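Local coordinates for protein fimbrial subunit type 1 (Actinomyces oris, PDB 3UXF) that serves as the major structural subunit of a bacterial fimbria on the cell surface, at residues Asp437-Glu449 and Gln459-Lys471. Sequence-based numbering, arbitrary orientation.
Sequences DQLTDEDYYCLVE and QADPLPFRVLAEK. With CA (calcium ion), chain B.
The guanidinium of Arg466 lies flat on the ring of Tyr444, the two planes 17° apart, and CZ of Arg466 stands 4.0 Å from the Tyr444 ring centroid, the geometry of a cation-pi stack. Leu439 covers the other guanidinium face, with its CD2 3.8 Å from NH1 of Arg466. The extended arginine chain turns its N-H edge to the turn Thr440-Asp443: NE of Arg466 donates a hydrogen bond of 2.9 Å to Asp443 O, close to the guanidinium plane and fairly straight at 161°, whereas the hydrogen bond from NH2 to Thr440 O is weak and bent. Water 1 accepts from NH2 and bonds weakly to Leu439 O.

Beyond this site the two strands form an antiparallel hairpin, with Tyr445-Phe465 and Leu447-Leu463 as hydrogen-bonded pairs and Cys446-Pro464 between them as a non-hydrogen-bonded pair. Phe465 has CG between its backbone N and carbonyl carbon (chi1 71°), which lays its ring across toward strand 444-449: CB of Tyr445 sits over one face, 3.8 Å from the centroid, as a CH-pi contact, while CG of Leu447 meets CE1 of Phe465 obliquely at 3.6 Å. On the other face of the sheet, SG of Cys446, disulfide-bonded to Cys382, packs 3.8 Å from CG of Pro464.

At the far end, NE2 of Gln459, which also hydrogen-bonds to Thr483 O, donates a hydrogen bond to the syn side of Glu449 OE1 at 3.2 Å. Nearby Asp461 binds calcium through both carboxylate oxygens, with Ser387 O as another ligand. Within this prealbumin-like domain, the hairpin thus combines an apolar middle with polar ends; cover on both faces and the in-plane bond to Asp443 O probably fix the guanidinium's orientation.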
loop_
_atom_site.group_PDB
_atom_site.type_symbol
_atom_site.label_atom_id
_atom_site.label_comp_id
_atom_site.label_asym_id
_atom_site.label_seq_id
_atom_site.Cartn_x
_atom_site.Cartn_y
_atom_site.Cartn_z
ATOM N N ASP A 437 4.628 7.688 -16.689
ATOM C CA ASP A 437 3.686 8.058 -17.702
ATOM C C ASP A 437 4.416 8.729 -18.858
ATOM O O ASP A 437 4.162 8.387 -20.037
ATOM C CB ASP A 437 2.648 8.998 -17.039
ATOM C CG ASP A 437 1.462 9.273 -17.925
ATOM O OD1 ASP A 437 1.648 9.835 -19.041
ATOM O OD2 ASP A 437 0.351 8.877 -17.510
ATOM N N GLN A 438 5.307 9.644 -18.527
ATOM C CA GLN A 438 6.111 10.288 -19.567
ATOM C C GLN A 438 7.531 9.750 -19.550
ATOM O O GLN A 438 8.130 9.563 -18.482
ATOM C CB GLN A 438 6.120 11.809 -19.395
ATOM C CG GLN A 438 4.713 12.426 -19.374
ATOM C CD GLN A 438 4.089 12.386 -20.750
ATOM O OE1 GLN A 438 4.527 13.143 -21.622
ATOM N NE2 GLN A 438 3.133 11.516 -20.961
ATOM N N LEU A 439 8.095 9.531 -20.738
ATOM C CA LEU A 439 9.462 9.066 -20.871
ATOM C C LEU A 439 10.308 10.106 -21.545
ATOM O O LEU A 439 9.835 10.884 -22.380
ATOM C CB LEU A 439 9.489 7.852 -21.767
ATOM C CG LEU A 439 9.301 6.438 -21.199
ATOM C CD1 LEU A 439 8.976 6.257 -19.721
ATOM C CD2 LEU A 439 8.706 5.387 -22.175
ATOM N N THR A 440 11.584 10.119 -21.192
ATOM C CA THR A 440 12.522 11.034 -21.795
ATOM C C THR A 440 13.692 10.264 -22.383
ATOM O O THR A 440 13.764 9.035 -22.273
ATOM C CB THR A 440 13.097 11.977 -20.777
ATOM O OG1 THR A 440 14.044 11.294 -19.945
ATOM C CG2 THR A 440 11.987 12.561 -19.873
ATOM N N ASP A 441 14.611 11.004 -22.961
ATOM C CA ASP A 441 15.788 10.341 -23.535
ATOM C C ASP A 441 16.657 9.725 -22.440
ATOM O O ASP A 441 17.582 8.976 -22.766
ATOM C CB ASP A 441 16.624 11.322 -24.358
ATOM C CG ASP A 441 16.032 11.594 -25.696
ATOM O OD1 ASP A 441 15.273 10.732 -26.212
ATOM O OD2 ASP A 441 16.335 12.690 -26.219
ATOM N N GLU A 442 16.388 10.028 -21.167
ATOM C CA GLU A 442 17.157 9.396 -20.101
ATOM C C GLU A 442 16.661 7.970 -19.807
ATOM O O GLU A 442 17.352 7.191 -19.139
ATOM C CB GLU A 442 17.141 10.220 -18.828
ATOM C CG GLU A 442 17.893 11.535 -19.001
ATOM C CD GLU A 442 17.985 12.319 -17.722
ATOM O OE1 GLU A 442 17.097 12.166 -16.851
ATOM O OE2 GLU A 442 18.955 13.096 -17.594
ATOM N N ASP A 443 15.490 7.619 -20.322
ATOM C CA ASP A 443 14.816 6.353 -19.945
ATOM C C ASP A 443 15.137 5.247 -20.950
ATOM O O ASP A 443 14.257 4.689 -21.596
ATOM C CB ASP A 443 13.314 6.570 -19.855
ATOM C CG ASP A 443 12.942 7.518 -18.737
ATOM O OD1 ASP A 443 13.428 7.349 -17.600
ATOM O OD2 ASP A 443 12.179 8.473 -18.990
ATOM N N TYR A 444 16.428 4.926 -21.060
ATOM C CA TYR A 444 16.898 3.903 -21.991
ATOM C C TYR A 444 17.886 2.945 -21.338
ATOM O O TYR A 444 18.584 3.296 -20.376
ATOM C CB TYR A 444 17.585 4.551 -23.186
ATOM C CG TYR A 444 16.643 5.001 -24.261
ATOM C CD1 TYR A 444 16.202 4.116 -25.219
ATOM C CD2 TYR A 444 16.248 6.334 -24.348
ATOM C CE1 TYR A 444 15.357 4.515 -26.210
ATOM C CE2 TYR A 444 15.387 6.744 -25.359
ATOM C CZ TYR A 444 14.972 5.828 -26.290
ATOM O OH TYR A 444 14.124 6.214 -27.319
ATOM N N TYR A 445 17.958 1.748 -21.905
ATOM C CA TYR A 445 19.154 0.928 -21.764
ATOM C C TYR A 445 19.968 1.045 -23.055
ATOM O O TYR A 445 19.440 1.485 -24.076
ATOM C CB TYR A 445 18.741 -0.535 -21.597
ATOM C CG TYR A 445 18.018 -0.781 -20.306
ATOM C CD1 TYR A 445 18.630 -0.490 -19.088
ATOM C CD2 TYR A 445 16.739 -1.319 -20.287
ATOM C CE1 TYR A 445 17.954 -0.715 -17.869
ATOM C CE2 TYR A 445 16.044 -1.555 -19.078
ATOM C CZ TYR A 445 16.674 -1.252 -17.869
ATOM O OH TYR A 445 15.999 -1.446 -16.673
ATOM N N CYS A 446 21.234 0.626 -23.022
ATOM C CA CYS A 446 22.097 0.614 -24.209
ATOM C C CYS A 446 22.808 -0.714 -24.255
ATOM O O CYS A 446 23.348 -1.150 -23.234
ATOM C CB CYS A 446 23.188 1.726 -24.102
ATOM S SG CYS A 446 22.527 3.322 -24.752
ATOM N N LEU A 447 22.836 -1.346 -25.419
ATOM C CA LEU A 447 23.810 -2.436 -25.643
ATOM C C LEU A 447 25.129 -1.823 -26.041
ATOM O O LEU A 447 25.157 -0.865 -26.795
ATOM C CB LEU A 447 23.348 -3.324 -26.783
ATOM C CG LEU A 447 22.037 -4.062 -26.582
ATOM C CD1 LEU A 447 21.673 -4.774 -27.857
ATOM C CD2 LEU A 447 22.145 -5.021 -25.404
ATOM N N VAL A 448 26.234 -2.356 -25.528
ATOM C CA VAL A 448 27.538 -2.029 -26.094
ATOM C C VAL A 448 28.114 -3.325 -26.615
ATOM O O VAL A 448 28.256 -4.301 -25.885
ATOM C CB VAL A 448 28.466 -1.419 -25.034
ATOM C CG1 VAL A 448 29.900 -1.308 -25.569
ATOM C CG2 VAL A 448 27.922 -0.033 -24.595
ATOM N N GLU A 449 28.433 -3.342 -27.906
ATOM C CA GLU A 449 29.097 -4.504 -28.482
ATOM C C GLU A 449 30.574 -4.508 -28.075
ATOM O O GLU A 449 31.354 -3.688 -28.519
ATOM C CB GLU A 449 28.915 -4.521 -29.993
ATOM C CG GLU A 449 29.400 -5.811 -30.643
ATOM C CD GLU A 449 28.971 -5.960 -32.100
ATOM O OE1 GLU A 449 27.978 -5.323 -32.525
ATOM O OE2 GLU A 449 29.629 -6.759 -32.857
ATOM N N GLN A 459 30.854 -1.793 -33.172
ATOM C CA GLN A 459 29.925 -0.705 -33.466
ATOM C C GLN A 459 30.528 0.672 -33.203
ATOM O O GLN A 459 31.381 0.855 -32.315
ATOM C CB GLN A 459 28.661 -0.823 -32.605
ATOM C CG GLN A 459 27.845 -2.060 -32.869
ATOM C CD GLN A 459 27.166 -2.045 -34.192
ATOM O OE1 GLN A 459 26.867 -0.973 -34.742
ATOM N NE2 GLN A 459 26.839 -3.233 -34.692
ATOM N N ALA A 460 30.034 1.679 -33.924
ATOM C CA ALA A 460 30.441 3.036 -33.671
ATOM C C ALA A 460 29.933 3.564 -32.328
ATOM O O ALA A 460 30.642 4.265 -31.626
ATOM C CB ALA A 460 29.959 3.923 -34.802
ATOM N N ASP A 461 28.701 3.198 -32.000
ATOM C CA ASP A 461 27.976 3.756 -30.872
ATOM C C ASP A 461 27.350 2.655 -30.023
ATOM O O ASP A 461 27.153 1.540 -30.501
ATOM C CB ASP A 461 26.809 4.583 -31.421
ATOM C CG ASP A 461 27.247 5.918 -31.982
ATOM O OD1 ASP A 461 28.131 6.580 -31.399
ATOM O OD2 ASP A 461 26.688 6.299 -33.026
ATOM N N PRO A 462 26.974 2.988 -28.777
ATOM C CA PRO A 462 26.043 2.124 -28.032
ATOM C C PRO A 462 24.707 2.108 -28.746
ATOM O O PRO A 462 24.407 3.018 -29.548
ATOM C CB PRO A 462 25.869 2.832 -26.685
ATOM C CG PRO A 462 26.943 3.879 -26.607
ATOM C CD PRO A 462 27.212 4.257 -28.079
ATOM N N LEU A 463 23.899 1.088 -28.446
ATOM C CA LEU A 463 22.635 0.890 -29.143
ATOM C C LEU A 463 21.482 0.947 -28.152
ATOM O O LEU A 463 21.256 -0.001 -27.394
ATOM C CB LEU A 463 22.664 -0.496 -29.779
ATOM C CG LEU A 463 23.881 -0.731 -30.674
ATOM C CD1 LEU A 463 23.872 -2.180 -31.170
ATOM C CD2 LEU A 463 23.893 0.250 -31.826
ATOM N N PRO A 464 20.730 2.051 -28.141
ATOM C CA PRO A 464 19.662 2.227 -27.147
ATOM C C PRO A 464 18.500 1.321 -27.442
ATOM O O PRO A 464 18.192 1.058 -28.613
ATOM C CB PRO A 464 19.264 3.689 -27.304
ATOM C CG PRO A 464 20.509 4.335 -27.852
ATOM C CD PRO A 464 21.060 3.310 -28.814
ATOM N N PHE A 465 17.839 0.890 -26.378
ATOM C CA PHE A 465 16.593 0.126 -26.472
ATOM C C PHE A 465 15.834 0.254 -25.179
ATOM O O PHE A 465 16.383 0.694 -24.167
ATOM C CB PHE A 465 16.868 -1.362 -26.786
ATOM C CG PHE A 465 17.486 -2.119 -25.633
ATOM C CD1 PHE A 465 18.859 -2.080 -25.444
ATOM C CD2 PHE A 465 16.702 -2.890 -24.759
ATOM C CE1 PHE A 465 19.479 -2.745 -24.386
ATOM C CE2 PHE A 465 17.327 -3.572 -23.700
ATOM C CZ PHE A 465 18.698 -3.507 -23.513
ATOM N N ARG A 466 14.552 -0.096 -25.215
ATOM C CA ARG A 466 13.709 -0.061 -24.028
ATOM C C ARG A 466 13.063 -1.409 -23.807
ATOM O O ARG A 466 12.736 -2.126 -24.769
ATOM C CB ARG A 466 12.623 0.999 -24.170
ATOM C CG ARG A 466 13.152 2.405 -23.983
ATOM C CD ARG A 466 12.031 3.419 -24.227
ATOM N NE ARG A 466 12.466 4.750 -23.852
ATOM C CZ ARG A 466 11.919 5.873 -24.323
ATOM N NH1 ARG A 466 10.925 5.819 -25.214
ATOM N NH2 ARG A 466 12.385 7.054 -23.913
ATOM N N VAL A 467 12.875 -1.746 -22.532
ATOM C CA VAL A 467 12.015 -2.845 -22.132
ATOM C C VAL A 467 10.776 -2.179 -21.596
ATOM O O VAL A 467 10.838 -1.398 -20.661
ATOM C CB VAL A 467 12.712 -3.734 -21.049
ATOM C CG1 VAL A 467 11.725 -4.756 -20.476
ATOM C CG2 VAL A 467 13.916 -4.458 -21.665
ATOM N N LEU A 468 9.641 -2.438 -22.255
ATOM C CA LEU A 468 8.383 -1.841 -21.840
ATOM C C LEU A 468 7.537 -2.757 -20.984
ATOM O O LEU A 468 7.491 -3.965 -21.205
ATOM C CB LEU A 468 7.594 -1.434 -23.081
ATOM C CG LEU A 468 8.328 -0.413 -23.969
ATOM C CD1 LEU A 468 7.425 -0.109 -25.152
ATOM C CD2 LEU A 468 8.707 0.864 -23.200
ATOM N N ALA A 469 6.877 -2.178 -19.996
ATOM C CA ALA A 469 6.013 -2.921 -19.086
ATOM C C ALA A 469 5.001 -3.761 -19.842
ATOM O O ALA A 469 4.676 -4.874 -19.416
ATOM C CB ALA A 469 5.277 -1.950 -18.168
ATOM N N GLU A 470 4.478 -3.225 -20.944
ATOM C CA GLU A 470 3.456 -3.971 -21.687
ATOM C C GLU A 470 3.943 -5.319 -22.152
ATOM O O GLU A 470 3.131 -6.250 -22.267
ATOM C CB GLU A 470 2.924 -3.144 -22.864
ATOM C CG GLU A 470 3.977 -2.733 -23.865
ATOM C CD GLU A 470 3.601 -1.448 -24.664
ATOM O OE1 GLU A 470 3.604 -0.305 -24.103
ATOM O OE2 GLU A 470 3.320 -1.592 -25.878
ATOM N N LYS A 471 5.246 -5.440 -22.427
ATOM C CA LYS A 471 5.817 -6.729 -22.793
ATOM C C LYS A 471 6.218 -7.477 -21.533
ATOM O O LYS A 471 5.876 -8.652 -21.377
ATOM C CB LYS A 471 6.988 -6.583 -23.774
ATOM C CG LYS A 471 6.516 -6.149 -25.169
ATOM C CD LYS A 471 7.550 -6.469 -26.224
ATOM C CE LYS A 471 7.065 -6.086 -27.624
ATOM N NZ LYS A 471 5.795 -6.766 -27.981
HETATM CA CA CA B . 27.790 8.510 -32.926
HETATM O O HOH W 1 11.001 9.894 -24.799
HETATM O O HOH W 2 30.950 -1.606 -30.241
HETATM O O HOH W 3 28.453 -0.730 -29.104
HETATM O O HOH W 4 28.250 10.579 -34.060
HETATM O O HOH W 5 29.863 9.083 -31.673
HETATM O O HOH W 6 25.624 8.955 -34.036
#